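Local coordinates for luciferase-like enzymeAMP-CoA-ligase (Zophobas atratus, PDB 4W8O), which probably activates carboxylic acids with ATP and passes them to coenzyme A, as a beetle AMP-CoA-ligase related to the luciferases, at residues 206-211 against 351-356; 212-217 against 330-335; 218-223 against 265-270; 291-296 against 317-322. One frame throughout, in Å; residues are numbered along the deposited sequence.

Interaction 1. Residues 206-211 against 351-356; sequences VETSFY and KVSPRT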
loop_
_atom_site.group_PDB
_atom_site.type_symbol
_atom_site.label_atom_id
_atom_site.label_comp_id
_atom_site.label_asym_id
_atom_site.label_seq_id
_atom_site.Cartn_x
_atom_site.Cartn_y
_atom_site.Cartn_z
ATOM N N VAL A 206 -7.454 -2.802 3.208
ATOM C CA VAL A 206 -7.712 -1.447 3.662
ATOM C C VAL A 206 -8.538 -1.442 4.957
ATOM O O VAL A 206 -8.196 -0.747 5.910
ATOM C CB VAL A 206 -8.449 -0.624 2.577
ATOM C CG1 VAL A 206 -8.906 0.714 3.131
ATOM C CG2 VAL A 206 -7.554 -0.427 1.357
ATOM N N GLU A 207 -9.612 -2.225 4.985
ATOM C CA GLU A 207 -10.502 -2.232 6.136
ATOM C C GLU A 207 -9.841 -2.873 7.362
ATOM O O GLU A 207 -10.009 -2.382 8.478
ATOM C CB GLU A 207 -11.832 -2.918 5.795
ATOM C CG GLU A 207 -12.997 -2.271 6.510
ATOM C CD GLU A 207 -14.351 -2.831 6.117
ATOM O OE1 GLU A 207 -14.469 -3.556 5.103
ATOM O OE2 GLU A 207 -15.309 -2.522 6.841
ATOM N N THR A 208 -9.077 -3.945 7.148
ATOM C CA THR A 208 -8.345 -4.594 8.232
ATOM C C THR A 208 -7.336 -3.628 8.854
ATOM O O THR A 208 -7.204 -3.571 10.076
ATOM C CB THR A 208 -7.626 -5.872 7.743
ATOM O OG1 THR A 208 -8.606 -6.845 7.349
ATOM C CG2 THR A 208 -6.717 -6.468 8.824
ATOM N N SER A 209 -6.648 -2.854 8.019
ATOM C CA SER A 209 -5.698 -1.856 8.518
ATOM C C SER A 209 -6.389 -0.767 9.372
ATOM O O SER A 209 -5.822 -0.289 10.357
ATOM C CB SER A 209 -4.858 -1.251 7.368
ATOM O OG SER A 209 -5.567 -0.296 6.592
ATOM N N PHE A 210 -7.616 -0.399 9.009
ATOM C CA PHE A 210 -8.403 0.535 9.811
ATOM C C PHE A 210 -8.709 -0.020 11.210
ATOM O O PHE A 210 -8.552 0.687 12.206
ATOM C CB PHE A 210 -9.705 0.900 9.092
ATOM C CG PHE A 210 -10.636 1.746 9.914
ATOM C CD1 PHE A 210 -10.413 3.105 10.057
ATOM C CD2 PHE A 210 -11.734 1.180 10.548
ATOM C CE1 PHE A 210 -11.263 3.889 10.821
ATOM C CE2 PHE A 210 -12.593 1.956 11.311
ATOM C CZ PHE A 210 -12.359 3.315 11.444
ATOM N N TYR A 211 -9.125 -1.285 11.287
ATOM C CA TYR A 211 -9.423 -1.909 12.584
ATOM C C TYR A 211 -8.184 -2.280 13.405
ATOM O O TYR A 211 -8.311 -2.686 14.558
ATOM C CB TYR A 211 -10.371 -3.103 12.421
ATOM C CG TYR A 211 -11.767 -2.629 12.107
ATOM C CD1 TYR A 211 -12.539 -2.001 13.083
ATOM C CD2 TYR A 211 -12.293 -2.750 10.828
ATOM C CE1 TYR A 211 -13.812 -1.534 12.797
ATOM C CE2 TYR A 211 -13.564 -2.289 10.529
ATOM C CZ TYR A 211 -14.316 -1.681 11.518
ATOM O OH TYR A 211 -15.568 -1.215 11.229
ATOM N N LYS A 351 0.891 -8.299 17.554
ATOM C CA LYS A 351 -0.068 -9.396 17.575
ATOM C C LYS A 351 -0.858 -9.420 16.272
ATOM O O LYS A 351 -0.948 -8.403 15.581
ATOM C CB LYS A 351 -1.019 -9.227 18.757
ATOM C CG LYS A 351 -0.309 -9.062 20.098
ATOM C CD LYS A 351 -1.289 -8.905 21.244
ATOM C CE LYS A 351 -2.114 -10.163 21.452
ATOM N NZ LYS A 351 -2.816 -10.135 22.762
ATOM N N VAL A 352 -1.449 -10.578 15.972
ATOM C CA VAL A 352 -2.176 -10.807 14.716
ATOM C C VAL A 352 -3.252 -9.750 14.482
ATOM O O VAL A 352 -3.915 -9.313 15.415
ATOM C CB VAL A 352 -2.820 -12.208 14.673
ATOM C CG1 VAL A 352 -3.575 -12.414 13.369
ATOM C CG2 VAL A 352 -1.756 -13.292 14.815
ATOM N N SER A 353 -3.393 -9.322 13.230
ATOM C CA SER A 353 -4.343 -8.274 12.868
ATOM C C SER A 353 -5.796 -8.784 12.905
ATOM O O SER A 353 -6.031 -9.996 12.884
ATOM C CB SER A 353 -3.992 -7.706 11.485
ATOM O OG SER A 353 -3.718 -8.749 10.574
ATOM N N PRO A 354 -6.775 -7.858 12.965
ATOM C CA PRO A 354 -8.180 -8.289 13.055
ATOM C C PRO A 354 -8.596 -9.193 11.899
ATOM O O PRO A 354 -8.093 -9.042 10.780
ATOM C CB PRO A 354 -8.973 -6.971 13.017
ATOM C CG PRO A 354 -8.006 -5.916 13.409
ATOM C CD PRO A 354 -6.644 -6.388 12.987
ATOM N N ARG A 355 -9.481 -10.141 12.200
ATOM C CA ARG A 355 -10.055 -11.053 11.216
ATOM C C ARG A 355 -9.003 -11.816 10.413
ATOM O O ARG A 355 -9.232 -12.170 9.259
ATOM C CB ARG A 355 -11.028 -10.296 10.296
ATOM C CG ARG A 355 -12.400 -10.097 10.932
ATOM C CD ARG A 355 -13.376 -9.390 10.006
ATOM N NE ARG A 355 -13.640 -10.140 8.792
ATOM C CZ ARG A 355 -14.608 -11.037 8.629
ATOM N NH1 ARG A 355 -15.447 -11.341 9.616
ATOM N NH2 ARG A 355 -14.732 -11.643 7.456
ATOM N N THR A 356 -7.860 -12.084 11.046
ATOM C CA THR A 356 -6.751 -12.799 10.437
ATOM C C THR A 356 -6.407 -14.026 11.283
ATOM O O THR A 356 -6.452 -13.969 12.522
ATOM C CB THR A 356 -5.511 -11.889 10.338
ATOM O OG1 THR A 356 -5.814 -10.752 9.518
ATOM C CG2 THR A 356 -4.313 -12.630 9.757
HETATM O O HOH W 1 -8.958 -9.396 7.507
#
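Thr208 and Pro354 bring the backbones nearest, their CA atoms 6.1 Å apart, where the last turns of helix 199-211 meet a type II beta turn from Ser353 to Thr356. The proline ring packs against the C-terminal part of the helix. Its CG lies 3.4 Å from Tyr211 O and 3.8 Å from Tyr211 CB, whereas the tyrosine ring swings away from the turn, stacks with Phe11 and has Phe210 CD2 over one face. One turn back, Thr208 sends its methyl to the same loop. Chi1 of -65° puts OG1 beside the backbone N and turns CG2 anti to that N, so the methyl comes 3.5 Å from Pro354 O and 4.0 Å from Ser353 CB. Its hydroxyl takes another course: Thr208 OG1 is hydrogen-bonded to Gln204 O in its own helix and accepts from a water at 2.6 Å, which also donates weakly to Arg355 O. Ser353 OG is held by Leu329 O, from the neighbouring strand. No direct hydrogen bond joins the segments. The chemistry implies a C-terminal helical turn seated on a proline turn by methyl and ring contacts, while Thr208 OG1 and Ser353 OG find protein partners outside and one water weakly links the sides.

Interaction 2. Residues 212-217 against 330-335; sequences CGYDCR and LSIFHP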
loop_
_atom_site.group_PDB
_atom_site.type_symbol
_atom_site.label_atom_id
_atom_site.label_comp_id
_atom_site.label_asym_id
_atom_site.label_seq_id
_atom_site.Cartn_x
_atom_site.Cartn_y
_atom_site.Cartn_z
ATOM N N CYS A 212 -6.994 -2.134 12.830
ATOM C CA CYS A 212 -5.758 -2.243 13.613
ATOM C C CYS A 212 -5.673 -1.101 14.618
ATOM O O CYS A 212 -4.970 -1.206 15.619
ATOM C CB CYS A 212 -4.521 -2.260 12.716
ATOM S SG CYS A 212 -4.288 -3.823 11.844
ATOM N N GLY A 213 -6.380 -0.008 14.329
ATOM C CA GLY A 213 -6.659 1.024 15.319
ATOM C C GLY A 213 -5.714 2.206 15.350
ATOM O O GLY A 213 -5.925 3.135 16.127
ATOM N N TYR A 214 -4.684 2.196 14.509
ATOM C CA TYR A 214 -3.694 3.268 14.547
ATOM C C TYR A 214 -4.185 4.551 13.868
ATOM O O TYR A 214 -5.002 4.518 12.952
ATOM C CB TYR A 214 -2.332 2.810 13.993
ATOM C CG TYR A 214 -2.345 2.272 12.578
ATOM C CD1 TYR A 214 -2.284 3.128 11.489
ATOM C CD2 TYR A 214 -2.389 0.904 12.337
ATOM C CE1 TYR A 214 -2.289 2.637 10.195
ATOM C CE2 TYR A 214 -2.402 0.404 11.048
ATOM C CZ TYR A 214 -2.352 1.277 9.981
ATOM O OH TYR A 214 -2.351 0.799 8.697
ATOM N N ASP A 215 -3.662 5.677 14.345
ATOM C CA ASP A 215 -4.068 7.015 13.915
ATOM C C ASP A 215 -3.519 7.329 12.518
ATOM O O ASP A 215 -2.312 7.219 12.296
ATOM C CB ASP A 215 -3.534 8.028 14.939
ATOM C CG ASP A 215 -4.144 9.410 14.796
ATOM O OD1 ASP A 215 -4.638 9.765 13.707
ATOM O OD2 ASP A 215 -4.114 10.163 15.789
ATOM N N CYS A 216 -4.408 7.717 11.596
ATOM C CA CYS A 216 -4.047 8.069 10.213
ATOM C C CYS A 216 -4.602 9.432 9.779
ATOM O O CYS A 216 -4.617 9.729 8.582
ATOM C CB CYS A 216 -4.602 7.028 9.229
ATOM S SG CYS A 216 -3.749 5.445 9.187
ATOM N N ARG A 217 -5.069 10.250 10.722
ATOM C CA ARG A 217 -5.790 11.479 10.369
ATOM C C ARG A 217 -4.971 12.390 9.449
ATOM O O ARG A 217 -5.497 12.989 8.513
ATOM C CB ARG A 217 -6.207 12.238 11.625
ATOM C CG ARG A 217 -7.294 11.540 12.435
ATOM C CD ARG A 217 -7.498 12.216 13.779
ATOM N NE ARG A 217 -6.289 12.143 14.598
ATOM C CZ ARG A 217 -6.054 12.873 15.682
ATOM N NH1 ARG A 217 -6.952 13.749 16.119
ATOM N NH2 ARG A 217 -4.912 12.717 16.340
ATOM N N LEU A 330 -0.298 -8.138 8.701
ATOM C CA LEU A 330 -0.467 -9.449 9.332
ATOM C C LEU A 330 -0.341 -9.408 10.848
ATOM O O LEU A 330 -1.063 -10.114 11.558
ATOM C CB LEU A 330 0.563 -10.432 8.775
ATOM C CG LEU A 330 0.287 -10.912 7.355
ATOM C CD1 LEU A 330 1.397 -11.854 6.910
ATOM C CD2 LEU A 330 -1.087 -11.577 7.268
ATOM N N SER A 331 0.603 -8.620 11.346
ATOM C CA SER A 331 0.707 -8.405 12.782
ATOM C C SER A 331 1.152 -6.994 13.092
ATOM O O SER A 331 1.922 -6.393 12.341
ATOM C CB SER A 331 1.640 -9.434 13.426
ATOM O OG SER A 331 2.953 -9.350 12.906
ATOM N N ILE A 332 0.643 -6.485 14.209
ATOM C CA ILE A 332 0.919 -5.133 14.696
ATOM C C ILE A 332 0.263 -4.983 16.076
ATOM O O ILE A 332 -0.728 -5.648 16.357
ATOM C CB ILE A 332 0.371 -4.056 13.731
ATOM C CG1 ILE A 332 0.827 -2.657 14.151
ATOM C CG2 ILE A 332 -1.146 -4.118 13.659
ATOM C CD1 ILE A 332 0.739 -1.628 13.040
ATOM N N PHE A 333 0.804 -4.123 16.935
ATOM C CA PHE A 333 0.152 -3.849 18.225
ATOM C C PHE A 333 -0.971 -2.825 18.067
ATOM O O PHE A 333 -0.806 -1.804 17.393
ATOM C CB PHE A 333 1.150 -3.321 19.263
ATOM C CG PHE A 333 2.015 -4.385 19.881
ATOM C CD1 PHE A 333 1.447 -5.481 20.520
ATOM C CD2 PHE A 333 3.401 -4.268 19.861
ATOM C CE1 PHE A 333 2.243 -6.454 21.105
ATOM C CE2 PHE A 333 4.203 -5.242 20.444
ATOM C CZ PHE A 333 3.622 -6.337 21.067
ATOM N N HIS A 334 -2.112 -3.107 18.687
ATOM C CA HIS A 334 -3.194 -2.135 18.785
ATOM C C HIS A 334 -2.776 -0.990 19.732
ATOM O O HIS A 334 -2.304 -1.251 20.842
ATOM C CB HIS A 334 -4.465 -2.810 19.299
ATOM C CG HIS A 334 -5.694 -1.974 19.139
ATOM N ND1 HIS A 334 -5.966 -0.900 19.953
ATOM C CD2 HIS A 334 -6.713 -2.040 18.251
ATOM C CE1 HIS A 334 -7.106 -0.346 19.586
ATOM N NE2 HIS A 334 -7.578 -1.015 18.551
ATOM N N PRO A 335 -2.944 0.279 19.303
ATOM C CA PRO A 335 -2.461 1.418 20.099
ATOM C C PRO A 335 -2.965 1.455 21.543
ATOM O O PRO A 335 -2.167 1.655 22.455
ATOM C CB PRO A 335 -2.980 2.639 19.327
ATOM C CG PRO A 335 -3.152 2.164 17.936
ATOM C CD PRO A 335 -3.566 0.727 18.044
#
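Cys212 SG rests 3.6 Å from Ile332 CG2 at the buried end of this contact, where the chain leaves helix 199-211 and meets the last residues of strand 328-332. Chi1 of Cys212 is -74°, which sets the sulfur beside its backbone N and against the isoleucine branch. Packing stays close at the next residues, now between backbone and rings: Cys212 O lies 3.3 Å from His334 CD2 and 3.4 Å from Pro335 CD, and Pro335 CG lies 3.5 Å from Gly213 O. Pro335 CD also sits over one face of the imidazole, toward its rim. Gly213, with positive phi just after the helix, brings its CA to 3.9 Å from His334 NE2. This helix exit runs across several strands of the AMP-binding domain's mixed sheet before entering strand 218-221, and Tyr214 lies in the pocket occupied by a polyethylene glycol, probably from the crystallisation liquor. The tyrosine meets Ile332 less closely, the two side chains crossing at about a right angle with Tyr214 CD2 4.1 Å from Ile332 CD1. The looser side begins at Asp215, where the segment makes no close contact with 330-335, and ends at the exposed Arg217. Asp215 OD1 accepts from Arg217 N in an Asx turn, while the guanidinium grips the carboxylate side-on through NE and NH2, the Arg217 NH2 to Asp215 OD2 bond of this salt bridge measuring 2.7 Å.

Interaction 3. Residues 218-223 against 265-270; sequences SILHFT and TSLFVA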
loop_
_atom_site.group_PDB
_atom_site.type_symbol
_atom_site.label_atom_id
_atom_site.label_comp_id
_atom_site.label_asym_id
_atom_site.label_seq_id
_atom_site.Cartn_x
_atom_site.Cartn_y
_atom_site.Cartn_z
ATOM N N SER A 218 -3.680 12.480 9.722
ATOM C CA SER A 218 -2.758 13.152 8.827
ATOM C C SER A 218 -1.452 12.341 8.751
ATOM O O SER A 218 -0.595 12.422 9.642
ATOM C CB SER A 218 -2.518 14.580 9.311
ATOM O OG SER A 218 -1.887 15.327 8.292
ATOM N N ILE A 219 -1.323 11.547 7.687
ATOM C CA ILE A 219 -0.234 10.575 7.573
ATOM C C ILE A 219 0.737 10.924 6.443
ATOM O O ILE A 219 0.327 11.162 5.311
ATOM C CB ILE A 219 -0.756 9.123 7.418
ATOM C CG1 ILE A 219 0.424 8.139 7.331
ATOM C CG2 ILE A 219 -1.666 8.975 6.202
ATOM C CD1 ILE A 219 0.037 6.682 7.486
ATOM N N LEU A 220 2.026 10.964 6.782
ATOM C CA LEU A 220 3.101 11.219 5.823
ATOM C C LEU A 220 3.722 9.897 5.389
ATOM O O LEU A 220 3.897 8.988 6.204
ATOM C CB LEU A 220 4.180 12.117 6.446
ATOM C CG LEU A 220 5.474 12.394 5.664
ATOM C CD1 LEU A 220 5.196 13.045 4.317
ATOM C CD2 LEU A 220 6.407 13.279 6.478
ATOM N N HIS A 221 4.049 9.781 4.105
ATOM C CA HIS A 221 4.852 8.658 3.649
ATOM C C HIS A 221 5.713 9.053 2.466
ATOM O O HIS A 221 5.500 10.089 1.840
ATOM C CB HIS A 221 3.959 7.473 3.296
ATOM C CG HIS A 221 3.217 7.648 2.016
ATOM N ND1 HIS A 221 3.543 6.959 0.869
ATOM C CD2 HIS A 221 2.187 8.459 1.689
ATOM C CE1 HIS A 221 2.733 7.328 -0.107
ATOM N NE2 HIS A 221 1.905 8.240 0.365
ATOM N N PHE A 222 6.689 8.210 2.174
ATOM C CA PHE A 222 7.645 8.457 1.100
ATOM C C PHE A 222 7.567 7.417 -0.007
ATOM O O PHE A 222 8.012 7.682 -1.120
ATOM C CB PHE A 222 9.063 8.477 1.679
ATOM C CG PHE A 222 9.237 9.471 2.796
ATOM C CD1 PHE A 222 9.475 10.808 2.521
ATOM C CD2 PHE A 222 9.137 9.075 4.117
ATOM C CE1 PHE A 222 9.614 11.731 3.542
ATOM C CE2 PHE A 222 9.276 9.995 5.145
ATOM C CZ PHE A 222 9.512 11.324 4.855
ATOM N N THR A 223 7.033 6.237 0.302
ATOM C CA THR A 223 6.968 5.132 -0.648
ATOM C C THR A 223 6.069 5.470 -1.819
ATOM O O THR A 223 5.026 6.091 -1.652
ATOM C CB THR A 223 6.402 3.842 -0.007
ATOM O OG1 THR A 223 5.251 4.160 0.796
ATOM C CG2 THR A 223 7.461 3.151 0.850
ATOM N N THR A 265 -0.128 13.565 12.335
ATOM C CA THR A 265 -0.408 12.633 13.406
ATOM C C THR A 265 0.363 11.341 13.222
ATOM O O THR A 265 0.528 10.587 14.182
ATOM C CB THR A 265 -1.901 12.260 13.436
ATOM O OG1 THR A 265 -2.263 11.603 12.210
ATOM C CG2 THR A 265 -2.754 13.494 13.628
ATOM N N SER A 266 0.813 11.066 11.992
ATOM C CA SER A 266 1.451 9.792 11.691
ATOM C C SER A 266 2.478 9.884 10.577
ATOM O O SER A 266 2.508 10.838 9.799
ATOM C CB SER A 266 0.410 8.744 11.285
ATOM O OG SER A 266 -0.905 9.160 11.593
ATOM N N LEU A 267 3.292 8.844 10.490
ATOM C CA LEU A 267 4.278 8.721 9.446
ATOM C C LEU A 267 4.598 7.246 9.261
ATOM O O LEU A 267 4.777 6.526 10.248
ATOM C CB LEU A 267 5.526 9.517 9.845
ATOM C CG LEU A 267 6.905 9.055 9.398
ATOM C CD1 LEU A 267 7.055 9.251 7.899
ATOM C CD2 LEU A 267 7.959 9.845 10.158
ATOM N N PHE A 268 4.637 6.781 8.010
ATOM C CA PHE A 268 5.207 5.471 7.727
ATOM C C PHE A 268 6.558 5.641 7.044
ATOM O O PHE A 268 6.694 6.435 6.120
ATOM C CB PHE A 268 4.319 4.595 6.851
ATOM C CG PHE A 268 5.041 3.383 6.332
ATOM C CD1 PHE A 268 5.251 2.284 7.151
ATOM C CD2 PHE A 268 5.587 3.373 5.059
ATOM C CE1 PHE A 268 5.957 1.184 6.694
ATOM C CE2 PHE A 268 6.292 2.277 4.594
ATOM C CZ PHE A 268 6.480 1.183 5.413
ATOM N N VAL A 269 7.538 4.871 7.503
ATOM C CA VAL A 269 8.868 4.827 6.891
ATOM C C VAL A 269 9.633 3.602 7.411
ATOM O O VAL A 269 9.459 3.186 8.559
ATOM C CB VAL A 269 9.664 6.131 7.152
ATOM C CG1 VAL A 269 10.069 6.257 8.611
ATOM C CG2 VAL A 269 10.887 6.218 6.251
ATOM N N ALA A 270 10.476 3.029 6.563
ATOM C CA ALA A 270 11.248 1.853 6.942
ATOM C C ALA A 270 12.225 2.202 8.075
ATOM O O ALA A 270 12.628 3.370 8.216
ATOM C CB ALA A 270 11.975 1.284 5.732
HETATM O O HOH W 2 7.494 5.704 3.509
#
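Leu267 CD1 is the hub of the apolar centre, 3.6 Å from Phe222 CE2 and 4.2 Å from Leu220 CG. The two leucines lie side by side and point the same way, on the face of the sheet packed against Thr255 of helix 252-262. Val269 CG2 extends this patch, reaching the Phe222 ring at CD2. On the other face, Ile219 CG1 meets Ser266 CB, and beyond the strand end Thr223 CG2 comes to the edge of the Phe268 ring, the two side chains at about a right angle. Between the faces runs the parallel backbone ladder: Leu220 N donates to Ser266 O, and Phe268 N reaches Leu220 O at 2.9 Å, nearly along the C=O axis. Past the last such rung a water takes over, accepting from Phe222 N and donating to Phe268 O. At the opposite end Ser218 O is gripped twice, by Thr265 N in its carbonyl plane and by Ser266 N tilted out of it. Thr265 OG1, held between its backbone N and carbonyl carbon (chi1 62°), receives Ser218 N at 3.0 Å and an angle of 166°, while donating to Ser266 OG; that serine is in turn bonded to Asp215 O. Neighbouring parallel strands between layers of helices are typical of the AMP-binding domain of the ANL family, and Phe268 here lines the pocket that holds the bound polyethylene glycol.

Interaction 4. Residues 291-296 against 317-322; sequences FRCLLT and QVLFGY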
loop_
_atom_site.group_PDB
_atom_site.type_symbol
_atom_site.label_atom_id
_atom_site.label_comp_id
_atom_site.label_asym_id
_atom_site.label_seq_id
_atom_site.Cartn_x
_atom_site.Cartn_y
_atom_site.Cartn_z
ATOM N N PHE A 291 2.064 14.784 16.769
ATOM C CA PHE A 291 2.452 13.462 16.272
ATOM C C PHE A 291 2.051 12.357 17.241
ATOM O O PHE A 291 2.372 12.426 18.421
ATOM C CB PHE A 291 3.958 13.429 16.028
ATOM C CG PHE A 291 4.412 12.258 15.207
ATOM C CD1 PHE A 291 4.154 12.211 13.840
ATOM C CD2 PHE A 291 5.111 11.212 15.791
ATOM C CE1 PHE A 291 4.580 11.141 13.076
ATOM C CE2 PHE A 291 5.538 10.137 15.032
ATOM C CZ PHE A 291 5.268 10.099 13.672
ATOM N N ARG A 292 1.358 11.338 16.734
ATOM C CA ARG A 292 0.833 10.255 17.574
ATOM C C ARG A 292 1.331 8.852 17.234
ATOM O O ARG A 292 1.240 7.961 18.071
ATOM C CB ARG A 292 -0.694 10.242 17.510
ATOM C CG ARG A 292 -1.353 11.508 18.026
ATOM C CD ARG A 292 -1.399 11.551 19.543
ATOM N NE ARG A 292 -1.905 12.842 20.008
ATOM C CZ ARG A 292 -1.185 13.959 20.076
ATOM N NH1 ARG A 292 0.093 13.960 19.721
ATOM N NH2 ARG A 292 -1.742 15.084 20.505
ATOM N N CYS A 293 1.854 8.639 16.027
ATOM C CA CYS A 293 2.107 7.281 15.562
ATOM C C CYS A 293 3.196 7.179 14.490
ATOM O O CYS A 293 3.030 7.671 13.379
ATOM C CB CYS A 293 0.796 6.694 15.029
ATOM S SG CYS A 293 0.851 4.915 14.752
ATOM N N LEU A 294 4.308 6.532 14.830
ATOM C CA LEU A 294 5.348 6.224 13.858
ATOM C C LEU A 294 5.198 4.764 13.433
ATOM O O LEU A 294 5.440 3.851 14.224
ATOM C CB LEU A 294 6.746 6.477 14.440
ATOM C CG LEU A 294 7.876 6.650 13.417
ATOM C CD1 LEU A 294 9.117 7.247 14.081
ATOM C CD2 LEU A 294 8.225 5.338 12.729
ATOM N N LEU A 295 4.800 4.566 12.177
ATOM C CA LEU A 295 4.543 3.240 11.623
ATOM C C LEU A 295 5.782 2.752 10.896
ATOM O O LEU A 295 6.387 3.479 10.107
ATOM C CB LEU A 295 3.350 3.291 10.662
ATOM C CG LEU A 295 1.998 3.633 11.304
ATOM C CD1 LEU A 295 1.030 4.238 10.298
ATOM C CD2 LEU A 295 1.386 2.405 11.968
ATOM N N THR A 296 6.176 1.519 11.155
ATOM C CA THR A 296 7.389 1.021 10.556
ATOM C C THR A 296 7.363 -0.489 10.493
ATOM O O THR A 296 6.462 -1.129 11.027
ATOM C CB THR A 296 8.633 1.552 11.318
ATOM O OG1 THR A 296 9.808 1.362 10.523
ATOM C CG2 THR A 296 8.799 0.857 12.684
ATOM N N GLN A 317 3.231 6.796 19.875
ATOM C CA GLN A 317 3.669 5.411 19.995
ATOM C C GLN A 317 4.422 5.026 18.719
ATOM O O GLN A 317 4.120 5.543 17.641
ATOM C CB GLN A 317 2.466 4.485 20.187
ATOM C CG GLN A 317 1.824 4.565 21.562
ATOM C CD GLN A 317 0.474 3.864 21.616
ATOM O OE1 GLN A 317 -0.369 4.063 20.743
ATOM N NE2 GLN A 317 0.265 3.039 22.641
ATOM N N VAL A 318 5.403 4.136 18.847
ATOM C CA VAL A 318 6.074 3.549 17.695
ATOM C C VAL A 318 5.489 2.163 17.442
ATOM O O VAL A 318 5.539 1.297 18.317
ATOM C CB VAL A 318 7.600 3.417 17.910
ATOM C CG1 VAL A 318 8.246 2.708 16.723
ATOM C CG2 VAL A 318 8.242 4.782 18.125
ATOM N N LEU A 319 4.944 1.950 16.246
ATOM C CA LEU A 319 4.288 0.686 15.918
ATOM C C LEU A 319 5.038 -0.039 14.809
ATOM O O LEU A 319 4.978 0.359 13.644
ATOM C CB LEU A 319 2.833 0.925 15.502
ATOM C CG LEU A 319 1.885 1.508 16.557
ATOM C CD1 LEU A 319 0.475 1.618 15.989
ATOM C CD2 LEU A 319 1.871 0.682 17.835
ATOM N N PHE A 320 5.745 -1.102 15.190
ATOM C CA PHE A 320 6.478 -1.938 14.260
ATOM C C PHE A 320 5.568 -3.072 13.828
ATOM O O PHE A 320 5.181 -3.892 14.654
ATOM C CB PHE A 320 7.738 -2.494 14.938
ATOM C CG PHE A 320 8.649 -3.259 14.013
ATOM C CD1 PHE A 320 8.370 -4.576 13.666
ATOM C CD2 PHE A 320 9.794 -2.672 13.506
ATOM C CE1 PHE A 320 9.211 -5.278 12.817
ATOM C CE2 PHE A 320 10.639 -3.372 12.670
ATOM C CZ PHE A 320 10.350 -4.677 12.326
ATOM N N GLY A 321 5.234 -3.116 12.538
ATOM C CA GLY A 321 4.340 -4.134 11.988
ATOM C C GLY A 321 4.995 -5.086 11.002
ATOM O O GLY A 321 6.184 -4.948 10.662
ATOM N N TYR A 322 4.198 -6.051 10.545
ATOM C CA TYR A 322 4.634 -7.092 9.620
ATOM C C TYR A 322 3.538 -7.351 8.592
ATOM O O TYR A 322 2.378 -7.554 8.946
ATOM C CB TYR A 322 4.915 -8.359 10.410
ATOM C CG TYR A 322 5.098 -9.629 9.610
ATOM C CD1 TYR A 322 6.082 -9.731 8.632
ATOM C CD2 TYR A 322 4.329 -10.757 9.886
ATOM C CE1 TYR A 322 6.269 -10.907 7.921
ATOM C CE2 TYR A 322 4.506 -11.934 9.179
ATOM C CZ TYR A 322 5.476 -12.004 8.201
ATOM O OH TYR A 322 5.649 -13.181 7.517
#
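Leu319 packs against both Cys293 and Leu295 on one face of two parallel strands, 293-297 and 317-324, which belong to a beta-alpha-beta unit closed through helix 303-312. Cys293 SG, anti to its backbone N with chi1 -167°, comes 3.5 Å from Leu319 CD1. Leu295 lies alongside Leu319 and points the same way, its CD2 4.1 Å from Leu319 CB. Ile332 and Ile342 also touch Leu319, as does Tyr214, so this face of the strand pair is built into the neighbouring strand, helix and loop. On the other face Leu294 and Val318 stand next to each other, Leu294 CB 4.3 Å from Val318 CG2, and both rest on Leu309 of the connecting helix. Farther along that face Thr296 and Phe320 meet at a slant, with the threonine methyl CG2 3.8 Å from Phe320 CD2. The hydroxyl of Thr296 is directed to Val269 O, just past strand 266-268. Gln317 likewise sends its amide away from the pair, NE2 donating to Pro335 O. The backbone ladder that sets this register has five bonds in regular alternation, beginning at Gln317 N to Arg292 O, where the donor stands well above the carbonyl plane. Thr296 and Gly321, at the far end, belong to the pocket containing the bound polyethylene glycol. There Gly321 N donates to Thr296 O at 2.8 Å, lying in the carbonyl plane, with an N-H...O angle of 171°.

In the fold
From the N terminus, helix 199-211 opens interaction 1, whose loop closes only at 351-356 and encloses the other three contacts. The exit from that helix opens interaction 2, closed at 330-335, and within this second loop interactions 3 and 4 follow in series without crossing: the chain leaves 218-223 and comes back beside it at 265-270, then leaves 291-296 and comes back at 317-322. All four reach one mixed sheet. Strands 266-268 and 293-297 are neighbours, joining interaction 3 to interaction 4; strands 317-324 and 328-332 join interaction 4 to interaction 2, and strand 351-352 adds interaction 1 at the sheet's edge. Residues 212-217 also touch 265-270, so the helix exit spans several strands.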